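PDB 2B1X: naphthalene dioxygenase small subunit from Rhodococcus sp., which probably serves as the structural beta subunit of a Rieske non-heme iron dioxygenase that hydroxylates naphthalene. Local coordinates for residues Tyr44-Arg49 and Thr65-Asp70. Sequence-based numbering, arbitrary orientation.
Sequences YVVPIR and THMDDD
Two consecutive residues, H66 and M67, stand opposite the single V46, the signature of a classic beta bulge, and the contact illustrates how such an irregularity can fall where a chain turns a corner, here at H66, just before strand 67-69. V46 O accepts from H66 N at 2.8 Å, and more weakly from M67 N. Beyond the bulge the antiparallel pairing is regular: V46 N donates to M67 O, and Y44 and D69 exchange two nearly straight bonds. I48 CG1 lies over one face of the H66 imidazole, 3.6 Å from the ring centroid and 12° off the normal, a CH-pi contact in which the isoleucine runs across the ring. In the plane of the same ring, a water joins H66 NE2 to R49 N, which donates to it. An alanine in place of H66 would probably leave the flank of I48 without its aromatic cover and deprive that water of its side-chain partner. The extended chain of M67 (CG anti to the backbone N, chi1 -169°) carries SD to 3.6 Å from Y44 CE2, an oblique Met-aromatic contact, and the bend at chi3 (-39°) turns CE toward V46 CG2. On the sheet face opposite these side chains, V45 and D68 run alongside each other, CG1 against OD1. R360 and S365 of the large subunit bond to backbone carbonyls of D68 and H66. Strand 67-69 ends this chain's mixed sheet in the NTF2-like fold; strand 42-49 pairs along its other edge with strand 148-158, and helix 71-81 follows, its S73 and R77 holding the D69 carboxylate.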
loop_
_atom_site.group_PDB
_atom_site.type_symbol
_atom_site.label_atom_id
_atom_site.label_comp_id
_atom_site.label_asym_id
_atom_site.label_seq_id
_atom_site.Cartn_x
_atom_site.Cartn_y
_atom_site.Cartn_z
ATOM N N TYR B 44 -0.530 -2.812 -32.519
ATOM C CA TYR B 44 -0.412 -2.329 -31.161
ATOM C C TYR B 44 -0.490 -3.535 -30.249
ATOM O O TYR B 44 -1.554 -4.144 -30.143
ATOM C CB TYR B 44 -1.530 -1.316 -30.826
ATOM C CG TYR B 44 -1.379 -0.631 -29.477
ATOM C CD1 TYR B 44 -0.929 0.689 -29.386
ATOM C CD2 TYR B 44 -1.690 -1.294 -28.298
ATOM C CE1 TYR B 44 -0.794 1.319 -28.165
ATOM C CE2 TYR B 44 -1.539 -0.681 -27.061
ATOM C CZ TYR B 44 -1.088 0.628 -27.002
ATOM O OH TYR B 44 -0.943 1.232 -25.771
ATOM N N VAL B 45 0.630 -3.905 -29.616
ATOM C CA VAL B 45 0.600 -5.088 -28.720
ATOM C C VAL B 45 1.212 -4.935 -27.328
ATOM O O VAL B 45 2.222 -4.255 -27.147
ATOM C CB VAL B 45 1.028 -6.454 -29.414
ATOM C CG1 VAL B 45 1.085 -6.347 -30.961
ATOM C CG2 VAL B 45 2.279 -7.065 -28.818
ATOM N N VAL B 46 0.557 -5.571 -26.362
ATOM C CA VAL B 46 1.015 -5.643 -24.969
ATOM C C VAL B 46 1.191 -7.121 -24.621
ATOM O O VAL B 46 0.213 -7.828 -24.392
ATOM C CB VAL B 46 -0.021 -4.986 -24.031
ATOM C CG1 VAL B 46 0.461 -4.975 -22.567
ATOM C CG2 VAL B 46 -0.373 -3.564 -24.547
ATOM N N PRO B 47 2.427 -7.605 -24.628
ATOM C CA PRO B 47 2.712 -9.011 -24.331
ATOM C C PRO B 47 2.535 -9.401 -22.878
ATOM O O PRO B 47 2.578 -8.557 -21.975
ATOM C CB PRO B 47 4.198 -9.153 -24.702
ATOM C CG PRO B 47 4.453 -8.019 -25.589
ATOM C CD PRO B 47 3.640 -6.883 -25.051
ATOM N N ILE B 48 2.358 -10.702 -22.665
ATOM C CA ILE B 48 2.351 -11.289 -21.335
ATOM C C ILE B 48 3.766 -11.719 -21.011
ATOM O O ILE B 48 4.472 -12.216 -21.892
ATOM C CB ILE B 48 1.392 -12.514 -21.271
ATOM C CG1 ILE B 48 -0.027 -12.087 -21.688
ATOM C CG2 ILE B 48 1.372 -13.098 -19.836
ATOM C CD1 ILE B 48 -0.975 -13.255 -21.715
ATOM N N ARG B 49 4.170 -11.513 -19.751
ATOM C CA ARG B 49 5.443 -11.999 -19.244
ATOM C C ARG B 49 5.175 -12.908 -18.049
ATOM O O ARG B 49 4.207 -12.694 -17.320
ATOM C CB ARG B 49 6.296 -10.818 -18.749
ATOM C CG ARG B 49 6.750 -9.901 -19.859
ATOM C CD ARG B 49 7.543 -8.714 -19.404
ATOM N NE ARG B 49 8.878 -9.166 -19.099
ATOM C CZ ARG B 49 9.869 -8.421 -18.631
ATOM N NH1 ARG B 49 9.698 -7.126 -18.431
ATOM N NH2 ARG B 49 11.034 -9.003 -18.364
ATOM N N THR B 65 -1.406 -12.761 -25.471
ATOM C CA THR B 65 -1.086 -11.358 -25.367
ATOM C C THR B 65 -2.148 -10.722 -24.400
ATOM O O THR B 65 -3.224 -11.305 -24.199
ATOM C CB THR B 65 -1.212 -10.900 -26.836
ATOM O OG1 THR B 65 0.046 -10.395 -27.366
ATOM C CG2 THR B 65 -2.239 -9.954 -27.063
ATOM N N HIS B 66 -1.844 -9.568 -23.815
ATOM C CA HIS B 66 -2.841 -8.774 -23.090
ATOM C C HIS B 66 -3.697 -7.936 -24.048
ATOM O O HIS B 66 -4.852 -7.613 -23.746
ATOM C CB HIS B 66 -2.168 -7.827 -22.096
ATOM C CG HIS B 66 -1.606 -8.528 -20.903
ATOM N ND1 HIS B 66 -2.382 -9.301 -20.068
ATOM C CD2 HIS B 66 -0.333 -8.634 -20.442
ATOM C CE1 HIS B 66 -1.613 -9.823 -19.120
ATOM N NE2 HIS B 66 -0.366 -9.435 -19.326
ATOM N N MET B 67 -3.102 -7.578 -25.178
ATOM C CA MET B 67 -3.721 -6.729 -26.185
ATOM C C MET B 67 -2.923 -6.911 -27.471
ATOM O O MET B 67 -1.674 -6.993 -27.458
ATOM C CB MET B 67 -3.690 -5.267 -25.705
ATOM C CG MET B 67 -4.527 -4.284 -26.522
ATOM S SD MET B 67 -4.409 -2.529 -25.952
ATOM C CE MET B 67 -4.381 -2.741 -24.238
ATOM N N ASP B 68 -3.642 -6.986 -28.590
ATOM C CA ASP B 68 -3.022 -7.214 -29.877
ATOM C C ASP B 68 -3.969 -6.579 -30.900
ATOM O O ASP B 68 -4.837 -7.244 -31.460
ATOM C CB ASP B 68 -2.838 -8.726 -30.096
ATOM C CG ASP B 68 -2.013 -9.062 -31.307
ATOM O OD1 ASP B 68 -1.684 -8.149 -32.095
ATOM O OD2 ASP B 68 -1.668 -10.246 -31.555
ATOM N N ASP B 69 -3.835 -5.262 -31.062
ATOM C CA ASP B 69 -4.760 -4.502 -31.897
ATOM C C ASP B 69 -4.214 -4.198 -33.283
ATOM O O ASP B 69 -3.007 -4.036 -33.471
ATOM C CB ASP B 69 -5.116 -3.181 -31.233
ATOM C CG ASP B 69 -6.278 -3.306 -30.253
ATOM O OD1 ASP B 69 -7.026 -4.310 -30.311
ATOM O OD2 ASP B 69 -6.508 -2.429 -29.408
ATOM N N ASP B 70 -5.129 -4.104 -34.250
ATOM C CA ASP B 70 -4.812 -3.507 -35.540
ATOM C C ASP B 70 -5.630 -2.225 -35.672
ATOM O O ASP B 70 -6.242 -1.801 -34.673
ATOM C CB ASP B 70 -5.083 -4.480 -36.675
ATOM C CG ASP B 70 -6.517 -5.022 -36.683
ATOM O OD1 ASP B 70 -7.473 -4.456 -36.059
ATOM O OD2 ASP B 70 -6.776 -6.041 -37.338
HETATM O O HOH W 1 2.294 -9.848 -18.214
#